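Local coordinates for hypothetical protein Ta0583 (Thermoplasma acidophilum, PDB 2FSJ) that polymerizes in the presence of nucleoside triphosphates, optimally ATP, into bundles of helical filaments as an archaeal homolog of actin, at residues A105-I113 / V151-F161. Numbering follows the deposited sequence.
Sequences AAALWESGI and VTGPEGEVRQF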
ATOM      1  N   ALA A 105      -0.280  -8.348 -13.066  1.00 10.86           N
ATOM      2  CA  ALA A 105      -0.972  -8.562 -14.355  1.00 11.38           C
ATOM      3  C   ALA A 105      -2.271  -7.763 -14.399  1.00 11.72           C
ATOM      4  O   ALA A 105      -2.571  -7.160 -15.400  1.00 12.52           O
ATOM      5  CB  ALA A 105      -1.247  -9.998 -14.542  1.00 10.84           C
ATOM      6  N   ALA A 106      -3.031  -7.807 -13.317  1.00 11.54           N
ATOM      7  CA  ALA A 106      -4.290  -7.093 -13.231  1.00 11.75           C
ATOM      8  C   ALA A 106      -4.079  -5.578 -13.320  1.00 11.46           C
ATOM      9  O   ALA A 106      -4.840  -4.882 -13.994  1.00 12.24           O
ATOM     10  CB  ALA A 106      -5.022  -7.471 -11.994  1.00 10.79           C
ATOM     11  N   ALA A 107      -3.039  -5.079 -12.663  1.00 10.65           N
ATOM     12  CA  ALA A 107      -2.670  -3.656 -12.750  1.00 12.42           C
ATOM     13  C   ALA A 107      -2.429  -3.194 -14.172  1.00 13.11           C
ATOM     14  O   ALA A 107      -2.934  -2.147 -14.583  1.00 12.88           O
ATOM     15  CB  ALA A 107      -1.429  -3.343 -11.906  1.00 11.86           C
ATOM     16  N   LEU A 108      -1.643  -3.968 -14.902  1.00 13.30           N
ATOM     17  CA  LEU A 108      -1.357  -3.650 -16.312  1.00 15.34           C
ATOM     18  C   LEU A 108      -2.613  -3.737 -17.186  1.00 14.99           C
ATOM     19  O   LEU A 108      -2.865  -2.846 -17.986  1.00 15.48           O
ATOM     20  CB  LEU A 108      -0.222  -4.519 -16.826  1.00 15.70           C
ATOM     21  CG  LEU A 108       1.065  -4.465 -16.002  1.00 16.65           C
ATOM     22  CD1 LEU A 108       2.150  -5.383 -16.588  1.00 16.14           C
ATOM     23  CD2 LEU A 108       1.573  -3.047 -15.966  1.00 19.77           C
ATOM     24  N   TRP A 109      -3.425  -4.768 -16.981  1.00 15.36           N
ATOM     25  CA  TRP A 109      -4.728  -4.876 -17.624  1.00 15.95           C
ATOM     26  C   TRP A 109      -5.650  -3.661 -17.339  1.00 17.70           C
ATOM     27  O   TRP A 109      -6.240  -3.060 -18.261  1.00 16.33           O
ATOM     28  CB  TRP A 109      -5.424  -6.158 -17.181  1.00 16.21           C
ATOM     29  CG  TRP A 109      -6.632  -6.427 -18.019  1.00 16.64           C
ATOM     30  CD1 TRP A 109      -7.910  -6.025 -17.772  1.00 14.70           C
ATOM     31  CD2 TRP A 109      -6.658  -7.102 -19.293  1.00 16.06           C
ATOM     32  NE1 TRP A 109      -8.737  -6.392 -18.812  1.00 16.54           N
ATOM     33  CE2 TRP A 109      -8.003  -7.076 -19.751  1.00 15.73           C
ATOM     34  CE3 TRP A 109      -5.696  -7.765 -20.072  1.00 16.78           C
ATOM     35  CZ2 TRP A 109      -8.394  -7.659 -20.948  1.00 16.58           C
ATOM     36  CZ3 TRP A 109      -6.103  -8.363 -21.280  1.00 16.69           C
ATOM     37  CH2 TRP A 109      -7.426  -8.297 -21.697  1.00 16.42           C
ATOM     38  N   GLU A 110      -5.785  -3.301 -16.068  1.00 18.04           N
ATOM     39  CA  GLU A 110      -6.605  -2.150 -15.712  1.00 19.41           C
ATOM     40  C   GLU A 110      -6.092  -0.811 -16.263  1.00 20.87           C
ATOM     41  O   GLU A 110      -6.899   0.089 -16.544  1.00 21.12           O
ATOM     42  CB  GLU A 110      -6.778  -2.039 -14.229  1.00 18.96           C
ATOM     43  CG  GLU A 110      -7.633  -3.114 -13.626  1.00 22.88           C
ATOM     44  CD  GLU A 110      -9.133  -2.888 -13.730  1.00 27.10           C
ATOM     45  OE1 GLU A 110      -9.599  -1.755 -14.057  1.00 30.93           O
ATOM     46  OE2 GLU A 110      -9.861  -3.871 -13.472  1.00 28.27           O
ATOM     47  N   SER A 111      -4.786  -0.679 -16.443  1.00 21.24           N
ATOM     48  CA  SER A 111      -4.225   0.548 -16.963  1.00 23.49           C
ATOM     49  C   SER A 111      -4.826   0.856 -18.363  1.00 25.41           C
ATOM     50  O   SER A 111      -4.908   1.994 -18.752  1.00 26.42           O
ATOM     51  CB  SER A 111      -2.680   0.461 -16.989  1.00 23.69           C
ATOM     52  OG  SER A 111      -2.179  -0.233 -18.123  1.00 20.93           O
ATOM     53  N   GLY A 112      -5.236  -0.181 -19.088  1.00 27.67           N
ATOM     54  CA  GLY A 112      -5.755  -0.069 -20.449  1.00 29.34           C
ATOM     55  C   GLY A 112      -4.661   0.203 -21.479  1.00 30.82           C
ATOM     56  O   GLY A 112      -4.965   0.337 -22.669  1.00 30.69           O
ATOM     57  N   ILE A 113      -3.408   0.318 -21.032  1.00 32.28           N
ATOM     58  CA  ILE A 113      -2.283   0.516 -21.932  1.00 34.11           C
ATOM     59  C   ILE A 113      -2.185  -0.703 -22.820  1.00 35.64           C
ATOM     60  O   ILE A 113      -2.232  -1.836 -22.354  1.00 34.96           O
ATOM     61  CB  ILE A 113      -0.972   0.708 -21.187  1.00 34.27           C
ATOM     62  CG1 ILE A 113      -1.004   1.970 -20.335  1.00 34.75           C
ATOM     63  CG2 ILE A 113       0.202   0.783 -22.182  1.00 35.63           C
ATOM     64  CD1 ILE A 113       0.013   1.963 -19.181  1.00 34.38           C
ATOM     65  N   VAL A 151      -1.157 -11.263 -20.998  1.00 13.66           N
ATOM     66  CA  VAL A 151      -2.378 -11.377 -20.198  1.00 13.36           C
ATOM     67  C   VAL A 151      -3.577 -11.603 -21.135  1.00 13.22           C
ATOM     68  O   VAL A 151      -3.778 -10.838 -22.084  1.00 13.74           O
ATOM     69  CB  VAL A 151      -2.614 -10.089 -19.399  1.00 12.48           C
ATOM     70  CG1 VAL A 151      -3.795 -10.236 -18.437  1.00 14.76           C
ATOM     71  CG2 VAL A 151      -1.350  -9.651 -18.692  1.00 14.30           C
ATOM     72  N   THR A 152      -4.353 -12.654 -20.856  1.00 14.86           N
ATOM     73  CA  THR A 152      -5.619 -12.927 -21.530  1.00 15.14           C
ATOM     74  C   THR A 152      -6.810 -12.534 -20.680  1.00 15.37           C
ATOM     75  O   THR A 152      -6.843 -12.787 -19.462  1.00 16.13           O
ATOM     76  CB  THR A 152      -5.713 -14.412 -21.912  1.00 16.05           C
ATOM     77  OG1 THR A 152      -4.552 -14.781 -22.666  1.00 16.98           O
ATOM     78  CG2 THR A 152      -6.921 -14.682 -22.843  1.00 15.76           C
ATOM     79  N   GLY A 153      -7.815 -11.929 -21.312  1.00 15.96           N
ATOM     80  CA  GLY A 153      -8.954 -11.389 -20.599  1.00 17.03           C
ATOM     81  C   GLY A 153     -10.293 -11.640 -21.294  1.00 19.46           C
ATOM     82  O   GLY A 153     -10.406 -12.552 -22.117  1.00 18.05           O
ATOM     83  N   PRO A 154     -11.287 -10.823 -20.948  1.00 19.58           N
ATOM     84  CA  PRO A 154     -12.635 -10.956 -21.521  1.00 21.82           C
ATOM     85  C   PRO A 154     -12.623 -11.082 -23.041  1.00 21.81           C
ATOM     86  O   PRO A 154     -11.876 -10.389 -23.724  1.00 21.36           O
ATOM     87  CB  PRO A 154     -13.334  -9.673 -21.048  1.00 20.86           C
ATOM     88  CG  PRO A 154     -12.667  -9.391 -19.688  1.00 22.20           C
ATOM     89  CD  PRO A 154     -11.219  -9.746 -19.945  1.00 20.58           C
ATOM     90  N   GLU A 155     -13.452 -11.994 -23.547  1.00 23.99           N
ATOM     91  CA  GLU A 155     -13.607 -12.247 -24.982  1.00 23.77           C
ATOM     92  C   GLU A 155     -12.324 -12.831 -25.562  1.00 24.72           C
ATOM     93  O   GLU A 155     -12.060 -12.741 -26.755  1.00 24.10           O
ATOM     94  CB  GLU A 155     -13.971 -10.955 -25.712  1.00 24.81           C
ATOM     95  N   GLY A 156     -11.483 -13.390 -24.690  1.00 24.74           N
ATOM     96  CA  GLY A 156     -10.179 -13.860 -25.126  1.00 23.66           C
ATOM     97  C   GLY A 156      -9.186 -12.839 -25.655  1.00 22.71           C
ATOM     98  O   GLY A 156      -8.210 -13.241 -26.263  1.00 22.27           O
ATOM     99  N   GLU A 157      -9.386 -11.533 -25.426  1.00 22.09           N
ATOM    100  CA  GLU A 157      -8.404 -10.527 -25.835  1.00 20.31           C
ATOM    101  C   GLU A 157      -7.066 -10.778 -25.123  1.00 19.22           C
ATOM    102  O   GLU A 157      -7.062 -11.080 -23.952  1.00 19.25           O
ATOM    103  CB  GLU A 157      -8.865  -9.130 -25.443  1.00 19.54           C
ATOM    104  CG  GLU A 157      -7.918  -8.015 -25.885  1.00 20.84           C
ATOM    105  CD  GLU A 157      -8.275  -6.642 -25.319  1.00 21.75           C
ATOM    106  OE1 GLU A 157      -9.301  -6.532 -24.614  1.00 21.11           O
ATOM    107  OE2 GLU A 157      -7.497  -5.706 -25.530  1.00 20.02           O
ATOM    108  N   VAL A 158      -5.964 -10.554 -25.818  1.00 18.87           N
ATOM    109  CA  VAL A 158      -4.604 -10.665 -25.289  1.00 18.97           C
ATOM    110  C   VAL A 158      -3.937  -9.299 -25.332  1.00 18.91           C
ATOM    111  O   VAL A 158      -3.971  -8.602 -26.335  1.00 17.96           O
ATOM    112  CB  VAL A 158      -3.744 -11.650 -26.123  1.00 19.15           C
ATOM    113  CG1 VAL A 158      -2.269 -11.590 -25.775  1.00 21.26           C
ATOM    114  CG2 VAL A 158      -4.291 -13.054 -25.985  1.00 21.34           C
ATOM    115  N   ARG A 159      -3.320  -8.929 -24.209  1.00 16.90           N
ATOM    116  CA  ARG A 159      -2.483  -7.770 -24.128  1.00 16.63           C
ATOM    117  C   ARG A 159      -1.091  -8.210 -23.652  1.00 16.69           C
ATOM    118  O   ARG A 159      -0.950  -8.938 -22.664  1.00 16.81           O
ATOM    119  CB  ARG A 159      -3.086  -6.764 -23.165  1.00 16.53           C
ATOM    120  CG  ARG A 159      -4.401  -6.171 -23.619  1.00 18.19           C
ATOM    121  CD  ARG A 159      -4.960  -5.096 -22.704  1.00 18.61           C
ATOM    122  NE  ARG A 159      -6.369  -4.939 -22.949  1.00 17.27           N
ATOM    123  CZ  ARG A 159      -7.246  -4.383 -22.118  1.00 16.78           C
ATOM    124  NH1 ARG A 159      -6.878  -3.808 -20.987  1.00 19.59           N
ATOM    125  NH2 ARG A 159      -8.500  -4.387 -22.446  1.00 18.07           N
ATOM    126  N   GLN A 160      -0.074  -7.708 -24.310  1.00 15.72           N
ATOM    127  CA  GLN A 160       1.296  -8.085 -24.035  1.00 16.97           C
ATOM    128  C   GLN A 160       2.175  -6.905 -23.597  1.00 16.88           C
ATOM    129  O   GLN A 160       2.117  -5.806 -24.187  1.00 17.04           O
ATOM    130  CB  GLN A 160       1.873  -8.786 -25.285  1.00 17.65           C
ATOM    131  CG  GLN A 160       2.900  -9.780 -24.947  1.00 19.71           C
ATOM    132  CD  GLN A 160       3.243 -10.741 -26.100  1.00 20.65           C
ATOM    133  OE1 GLN A 160       3.299 -11.961 -25.930  1.00 24.22           O
ATOM    134  NE2 GLN A 160       3.497 -10.181 -27.217  1.00 18.70           N
ATOM    135  N   PHE A 161       2.997  -7.126 -22.574  1.00 15.94           N
ATOM    136  CA  PHE A 161       3.820  -6.083 -21.942  1.00 16.26           C
ATOM    137  C   PHE A 161       5.260  -6.598 -21.812  1.00 18.62           C
ATOM    138  O   PHE A 161       5.511  -7.704 -21.269  1.00 17.42           O
ATOM    139  CB  PHE A 161       3.245  -5.720 -20.542  1.00 16.84           C
ATOM    140  CG  PHE A 161       1.767  -5.409 -20.548  1.00 14.40           C
ATOM    141  CD1 PHE A 161       1.302  -4.102 -20.814  1.00 12.58           C
ATOM    142  CD2 PHE A 161       0.838  -6.406 -20.316  1.00 12.54           C
ATOM    143  CE1 PHE A 161      -0.046  -3.807 -20.796  1.00 12.59           C
ATOM    144  CE2 PHE A 161      -0.548  -6.113 -20.308  1.00 15.35           C
ATOM    145  CZ  PHE A 161      -0.981  -4.804 -20.586  1.00 14.02           C
TER
HETATM  146  O   HOH W   1      -3.909  -2.858 -20.491  1.00 18.99           O
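Leu108 and Trp109 bring the last turns of helix 105-111 onto the hairpin 151-161, the helix axis running at 110° to strand 158-161 with a closest approach of 9.8 Å. Trp109 supplies most of the helix side: with CG anti to the backbone N (chi1 -169°), its indole is laid across the hairpin, its six-membered ring beside the 153-157 turn. Trp109 CE3 meets Val151 CG1 at 3.5 Å, while CH2 lies near Gly153 CA and CZ2 near Pro154 CD, and the carbonyl oxygens of Val151 and Glu157 approach the ring edge. Over one face of the indole lies the guanidinium of Arg159, a nearly parallel cation-pi stack with CZ 3.7 Å from the centroid of the six-membered ring; the aliphatic CD adds a CH-pi contact to the same face. Glu157 fixes the rotation of the guanidinium by a side-on grip, Arg159 NE to OE2 at 2.9 Å and Arg159 NH2 to OE1 at 3.2 Å. A leucine in place of Arg159 would probably leave Glu157 without its charged mate and the indole face without its flat cover. Toward the helix end, Phe161 takes Leu108 CB over its ring centre, 3.8 Å from the centroid, and water 1 at its edge. That water lies 2.7 Å from both Leu108 O and Ile113 O, consistent with donating to them, and accepts from Arg159 NH1, tying the hairpin to the helix terminus, where Ser111 forms an ST turn. The whole illustrates helix-on-sheet packing in an alpha/beta domain of the actin fold: helix 101-111 lies against the edge hairpin of the seven-stranded mixed sheet.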